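Side-chain contacts in chorismate synthase (Aquifex aeolicus, PDB 1Q1L), which catalyses the anti-1,4-elimination of phosphate from 5-enolpyruvylshikimate-3-phosphate to give chorismate, probably with reduced FMN as cofactor: residues L242-H245 and D249-I252; D253-Q258 and L371-L376; V321-I326 and I353-A358. One frame throughout, in Å; residues are numbered along the deposited sequence.

Contact 1. Residues L242-H245 and D249-I252; sequences LGSH and DRRI
One direct hydrogen bond joins the two backbones: Ser244 N donates to Arg250 O at 3.0 Å, from above the carbonyl plane, with an N-H...O angle of 151°. Arg255 NH2 is a second donor to the same oxygen. A little further on, Arg251 CA approaches Ser244 O at 3.3 Å, a CA-H...O contact.

Side-chain packing centres on Arg250, whose chain bends at chi3 (113°) and brings NH1 to 3.1 Å from Ser244 CB. Ser244 OG lies over one face of this guanidinium, but its polar partners are Ile246 N and Tyr125 OH of a second subunit, while Arg250 NH1 makes its salt bridge with Glu377. The loop so formed leads into helix 252-261, with Arg251 as the N-cap residue, and Leu242 and Ile252 pack on helix 356-379 of the same chain. Gly243 suits its place because its backbone angles disfavour a CB, which would also run into Ile252 CB.

Two waters add further links. One accepts a hydrogen bond from Arg251 NE at 2.7 Å, in the guanidinium plane, and donates to His245 O, also at 2.7 Å. Another joins Gly243 O to Arg250 NH1 by weak bonds.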
# COMPACT_ATOMS: atom_id res chain seq x y z
N LEU A 242 9.53 -12.08 -13.91
CA LEU A 242 9.37 -10.96 -12.99
C LEU A 242 8.20 -10.11 -13.46
O LEU A 242 8.00 -9.92 -14.66
CB LEU A 242 10.65 -10.12 -12.92
CG LEU A 242 11.91 -10.86 -12.47
CD1 LEU A 242 12.96 -9.82 -12.10
CD2 LEU A 242 11.62 -11.75 -11.26
N GLY A 243 7.44 -9.58 -12.50
CA GLY A 243 6.27 -8.80 -12.86
C GLY A 243 5.19 -9.83 -13.09
O GLY A 243 5.46 -11.02 -13.03
N SER A 244 3.97 -9.40 -13.38
CA SER A 244 2.89 -10.35 -13.60
C SER A 244 1.77 -9.76 -14.43
O SER A 244 1.55 -8.56 -14.43
CB SER A 244 2.33 -10.84 -12.26
OG SER A 244 1.26 -11.76 -12.46
N HIS A 245 1.04 -10.63 -15.12
CA HIS A 245 -0.07 -10.22 -15.97
C HIS A 245 -1.42 -10.29 -15.26
O HIS A 245 -2.41 -9.79 -15.78
CB HIS A 245 -0.11 -11.14 -17.19
CG HIS A 245 -0.44 -12.56 -16.84
ND1 HIS A 245 -1.73 -13.04 -16.83
CD2 HIS A 245 0.34 -13.57 -16.40
CE1 HIS A 245 -1.73 -14.29 -16.40
NE2 HIS A 245 -0.48 -14.64 -16.13
N ASP A 249 -1.68 -3.40 -12.15
CA ASP A 249 -0.58 -2.79 -11.40
C ASP A 249 0.62 -3.70 -11.15
O ASP A 249 1.60 -3.26 -10.57
CB ASP A 249 -1.09 -2.22 -10.06
CG ASP A 249 -1.90 -3.23 -9.26
OD1 ASP A 249 -1.78 -4.45 -9.50
OD2 ASP A 249 -2.67 -2.79 -8.37
N ARG A 250 0.55 -4.96 -11.58
CA ARG A 250 1.67 -5.88 -11.38
C ARG A 250 2.53 -6.01 -12.64
O ARG A 250 3.64 -6.54 -12.59
CB ARG A 250 1.16 -7.25 -10.96
CG ARG A 250 0.65 -7.32 -9.52
CD ARG A 250 -0.11 -8.61 -9.29
NE ARG A 250 0.54 -9.54 -8.36
CZ ARG A 250 1.80 -9.97 -8.47
NH1 ARG A 250 2.57 -9.55 -9.47
NH2 ARG A 250 2.28 -10.83 -7.59
N ARG A 251 2.03 -5.51 -13.75
CA ARG A 251 2.76 -5.59 -15.01
C ARG A 251 4.08 -4.83 -14.91
O ARG A 251 4.10 -3.65 -14.54
CB ARG A 251 1.89 -5.04 -16.13
CG ARG A 251 0.75 -5.98 -16.48
CD ARG A 251 -0.22 -5.38 -17.48
NE ARG A 251 -0.83 -6.43 -18.29
CZ ARG A 251 -0.38 -6.81 -19.48
NH1 ARG A 251 0.69 -6.22 -20.00
NH2 ARG A 251 -0.98 -7.80 -20.13
N ILE A 252 5.17 -5.51 -15.24
CA ILE A 252 6.50 -4.92 -15.15
C ILE A 252 6.68 -3.64 -15.98
O ILE A 252 7.34 -2.70 -15.54
CB ILE A 252 7.59 -5.97 -15.54
CG1 ILE A 252 8.96 -5.50 -15.07
CG2 ILE A 252 7.60 -6.18 -17.05
CD1 ILE A 252 9.06 -5.36 -13.56
O HOH W 1 5.53 -11.34 -9.57
O HOH W 2 -2.89 -7.25 -16.71

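Contact 2. Residues D253-Q258 and L371-L376; sequences DGRIAQ and LADALL
Arg255 reaches from helix 252-261 to Asp373 and Ala374 on helix 356-379, so that a single long side chain spans two helices of the chorismate synthase core. The first of these helices also lies against a second subunit of the tetramer.

Arg255 sits in the opening turn of its helix, just after Asp253 and Gly254. CG stands anti to the carbonyl carbon (chi1 -68°), and a bend at chi3 carries the guanidinium across to the other helix. There NH1 and Asp373 OD2 form a long salt bridge of 3.4 Å, the carboxylate oxygen lying at the guanidinium edge, near its plane. The two side chains cross at about a right angle and their flat groups are turned 76° apart, so they do not meet as a coplanar, two-bond pair. Arginine fits here because its several N-H groups can serve different partners: while NH1 faces Asp373, NH2 makes a salt bridge with Glu377. Two acidic side chains near one buried guanidinium would be expected to favour its positive charge.

On the second helix, Asp373 is held by the N-terminal segment: OD1 accepts from Tyr8 N and Leu9 N, and OD2 from Arg7 N. An aspartate suits this position, since its two oxygens can take these backbone N-H groups and still offer OD2 to the arginine. One residue on, the small Ala374 lets NH1 of Arg255 come close to the helix, 3.9 Å from its CB. The hydrogen-bonded link between the helices is a water, which accepts from Arg255 NH1 at 2.8 Å and donates to Asp373 OD2 at 2.6 Å.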
# COMPACT_ATOMS: atom_id res chain seq x y z
N ASP A 253 6.07 -3.60 -17.16
CA ASP A 253 6.20 -2.42 -18.03
C ASP A 253 5.59 -1.19 -17.37
O ASP A 253 6.19 -0.11 -17.38
CB ASP A 253 5.52 -2.69 -19.37
CG ASP A 253 4.26 -3.52 -19.23
OD1 ASP A 253 3.35 -3.13 -18.47
OD2 ASP A 253 4.18 -4.58 -19.89
N GLY A 254 4.41 -1.35 -16.79
CA GLY A 254 3.78 -0.24 -16.12
C GLY A 254 4.66 0.26 -14.99
O GLY A 254 4.85 1.47 -14.85
N ARG A 255 5.20 -0.66 -14.20
CA ARG A 255 6.07 -0.26 -13.08
C ARG A 255 7.30 0.48 -13.57
O ARG A 255 7.70 1.49 -13.00
CB ARG A 255 6.50 -1.48 -12.27
CG ARG A 255 5.38 -2.16 -11.51
CD ARG A 255 5.99 -3.04 -10.43
NE ARG A 255 5.57 -4.42 -10.55
CZ ARG A 255 6.10 -5.43 -9.86
NH1 ARG A 255 7.07 -5.20 -8.98
NH2 ARG A 255 5.65 -6.66 -10.04
N ILE A 256 7.92 -0.02 -14.63
CA ILE A 256 9.09 0.64 -15.19
C ILE A 256 8.67 2.04 -15.64
O ILE A 256 9.35 3.02 -15.34
CB ILE A 256 9.67 -0.15 -16.39
CG1 ILE A 256 10.32 -1.44 -15.89
CG2 ILE A 256 10.67 0.71 -17.15
CD1 ILE A 256 10.82 -2.35 -16.99
N ALA A 257 7.54 2.13 -16.33
CA ALA A 257 7.04 3.41 -16.83
C ALA A 257 6.86 4.45 -15.73
O ALA A 257 7.22 5.61 -15.91
CB ALA A 257 5.70 3.20 -17.56
N GLN A 258 6.27 4.07 -14.61
CA GLN A 258 6.08 5.02 -13.52
C GLN A 258 7.41 5.49 -12.96
O GLN A 258 7.60 6.67 -12.71
CB GLN A 258 5.25 4.41 -12.39
CG GLN A 258 5.24 5.28 -11.14
CD GLN A 258 4.14 4.89 -10.16
OE1 GLN A 258 3.95 3.72 -9.85
NE2 GLN A 258 3.42 5.89 -9.66
N LEU A 371 13.53 -3.34 -10.52
CA LEU A 371 13.95 -4.71 -10.71
C LEU A 371 14.27 -5.42 -9.41
O LEU A 371 13.94 -6.60 -9.25
CB LEU A 371 15.15 -4.79 -11.66
CG LEU A 371 14.83 -4.30 -13.09
CD1 LEU A 371 16.02 -4.57 -14.00
CD2 LEU A 371 13.60 -5.04 -13.62
N ALA A 372 14.92 -4.72 -8.47
CA ALA A 372 15.25 -5.32 -7.18
C ALA A 372 13.94 -5.65 -6.48
O ALA A 372 13.78 -6.72 -5.88
CB ALA A 372 16.07 -4.34 -6.33
N ASP A 373 12.99 -4.73 -6.56
CA ASP A 373 11.68 -4.91 -5.96
C ASP A 373 10.98 -6.14 -6.57
O ASP A 373 10.48 -7.01 -5.84
CB ASP A 373 10.82 -3.67 -6.20
CG ASP A 373 9.45 -3.77 -5.55
OD1 ASP A 373 9.40 -3.94 -4.32
OD2 ASP A 373 8.43 -3.69 -6.28
N ALA A 374 10.95 -6.20 -7.89
CA ALA A 374 10.31 -7.31 -8.61
C ALA A 374 11.01 -8.64 -8.37
O ALA A 374 10.37 -9.69 -8.39
CB ALA A 374 10.28 -7.01 -10.10
N LEU A 375 12.32 -8.61 -8.16
CA LEU A 375 13.05 -9.84 -7.92
C LEU A 375 12.72 -10.35 -6.52
O LEU A 375 12.46 -11.54 -6.33
CB LEU A 375 14.55 -9.62 -8.07
CG LEU A 375 15.40 -10.90 -8.02
CD1 LEU A 375 14.92 -11.89 -9.06
CD2 LEU A 375 16.87 -10.55 -8.25
N LEU A 376 12.69 -9.45 -5.54
CA LEU A 376 12.37 -9.84 -4.17
C LEU A 376 10.93 -10.32 -4.06
O LEU A 376 10.63 -11.20 -3.27
CB LEU A 376 12.62 -8.66 -3.22
CG LEU A 376 14.10 -8.40 -2.94
CD1 LEU A 376 14.27 -7.04 -2.26
CD2 LEU A 376 14.65 -9.53 -2.05
O HOH W 3 8.77 -3.03 -8.81

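Contact 3. Residues V321-I326 and I353-A358; sequences VAMKPI and IVAVPA
Met323, a selenomethionine here, keeps chi1 (-176°) and chi2 (-166°) both extended, CG lying opposite the backbone N across the CA-CB bond, and so runs straight out from its strand; a turn at chi3 (90°) then lays the terminal methyl against the start of the opposing helix. CE comes within 3.6 Å of Val356 N, and SE lies 3.9 Å from Ala355 C, so the side chain rests on the peptide that joins these two residues as much as on their side chains. The same methyl touches Ala355 CB at 4.1 Å and Val356 CB at 4.3 Å. Methionine, whose sulfur is replaced here by selenium, suits this spot: its unbranched apolar chain can lie along the Ala355-Val356 peptide without needing a polar partner.

Strand 317-323 belongs to an antiparallel sheet, and helix 356-379 packs against that sheet as part of the beta-alpha-beta sandwich of chorismate synthase. Val356, the first residue of the helix, extends the apolar layer by touching Val167 and Ile170 of strand 162-170 and Phe231 of strand 229-236.

Beyond the strand end the chain enters a loop in which Lys324, Pro325 and Ile326 are predicted to bind FMN. Ile326 sends CD1 to Ala355 CB at 4.4 Å, a looser touch than that of Met323. Ala355 is small enough to be approached by both side chains. Met323 and Ile326 also pack on Ala265, itself a predicted FMN-binding residue.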
# COMPACT_ATOMS: atom_id res chain seq x y z
N VAL A 321 14.06 6.73 -22.73
CA VAL A 321 13.52 7.83 -21.95
C VAL A 321 13.79 9.21 -22.54
O VAL A 321 14.92 9.53 -22.90
CB VAL A 321 14.11 7.77 -20.52
CG1 VAL A 321 13.42 8.75 -19.61
CG2 VAL A 321 13.99 6.34 -19.98
N ALA A 322 12.73 10.02 -22.61
CA ALA A 322 12.83 11.36 -23.18
C ALA A 322 12.76 12.46 -22.13
O ALA A 322 11.82 12.52 -21.33
CB ALA A 322 11.72 11.56 -24.21
N MSE A 323 13.77 13.32 -22.12
CA MSE A 323 13.83 14.43 -21.17
C MSE A 323 13.64 15.76 -21.91
O MSE A 323 14.38 16.06 -22.85
CB MSE A 323 15.18 14.45 -20.46
CG MSE A 323 15.27 15.51 -19.38
SE MSE A 323 17.07 15.80 -18.80
CE MSE A 323 17.53 17.18 -20.09
N LYS A 324 12.66 16.55 -21.48
CA LYS A 324 12.40 17.83 -22.13
C LYS A 324 13.48 18.83 -21.76
O LYS A 324 14.21 18.65 -20.78
CB LYS A 324 11.04 18.37 -21.71
CG LYS A 324 11.00 18.97 -20.31
CD LYS A 324 9.63 19.56 -20.00
CE LYS A 324 9.67 20.55 -18.85
NZ LYS A 324 10.11 19.95 -17.56
N PRO A 325 13.61 19.92 -22.54
CA PRO A 325 14.61 20.95 -22.28
C PRO A 325 14.43 21.54 -20.89
O PRO A 325 13.32 21.85 -20.46
CB PRO A 325 14.33 21.99 -23.37
CG PRO A 325 13.75 21.18 -24.47
CD PRO A 325 12.81 20.26 -23.73
N ILE A 326 15.55 21.69 -20.19
CA ILE A 326 15.56 22.23 -18.84
C ILE A 326 15.22 23.73 -18.83
O ILE A 326 15.46 24.42 -19.82
CB ILE A 326 16.94 21.94 -18.19
CG1 ILE A 326 16.74 21.10 -16.92
CG2 ILE A 326 17.71 23.23 -17.94
CD1 ILE A 326 15.97 19.81 -17.16
N ILE A 353 25.15 23.43 -19.24
CA ILE A 353 24.55 22.73 -18.10
C ILE A 353 23.55 21.67 -18.57
O ILE A 353 22.48 21.52 -17.99
CB ILE A 353 23.82 23.73 -17.16
CG1 ILE A 353 24.73 24.94 -16.89
CG2 ILE A 353 23.47 23.05 -15.84
CD1 ILE A 353 24.06 26.04 -16.06
N VAL A 354 23.91 20.95 -19.63
CA VAL A 354 23.05 19.91 -20.18
C VAL A 354 22.80 18.87 -19.09
O VAL A 354 23.74 18.41 -18.44
CB VAL A 354 23.69 19.22 -21.39
CG1 VAL A 354 22.71 18.24 -22.02
CG2 VAL A 354 24.13 20.26 -22.40
N ALA A 355 21.54 18.49 -18.89
CA ALA A 355 21.21 17.54 -17.84
C ALA A 355 20.89 16.10 -18.26
O ALA A 355 20.75 15.23 -17.40
CB ALA A 355 20.05 18.09 -17.01
N VAL A 356 20.80 15.83 -19.56
CA VAL A 356 20.48 14.48 -19.99
C VAL A 356 21.45 13.41 -19.46
O VAL A 356 21.03 12.30 -19.16
CB VAL A 356 20.38 14.37 -21.54
CG1 VAL A 356 21.76 14.38 -22.17
CG2 VAL A 356 19.63 13.11 -21.93
N PRO A 357 22.75 13.74 -19.33
CA PRO A 357 23.69 12.74 -18.83
C PRO A 357 23.35 12.33 -17.40
O PRO A 357 23.36 11.15 -17.06
CB PRO A 357 25.04 13.45 -18.91
CG PRO A 357 24.85 14.41 -20.04
CD PRO A 357 23.48 14.96 -19.75
N ALA A 358 23.06 13.32 -16.57
CA ALA A 358 22.70 13.05 -15.18
C ALA A 358 21.40 12.25 -15.17
O ALA A 358 21.27 11.27 -14.44
CB ALA A 358 22.52 14.35 -14.42

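In the fold
Contacts 1 and 2 adjoin, their centres 8 Å apart, and Arg255 joins them, its guanidinium reaching the loop of contact 1 as well as the helix opposite; Leu242 CD2 also packs 3.8 Å from Ala374 O. The loop of contact 1 leads directly into the helix used by contact 2. Contact 3 lies on the opposite side of the chain's centre, 23 Å from contact 2 and 29 Å from contact 1 between centres, yet helix 356-379 serves both contacts 2 and 3. Of the three, contact 3 holds residues of the predicted FMN site; the other two lie away from the annotated sites. All three touch the second subunit.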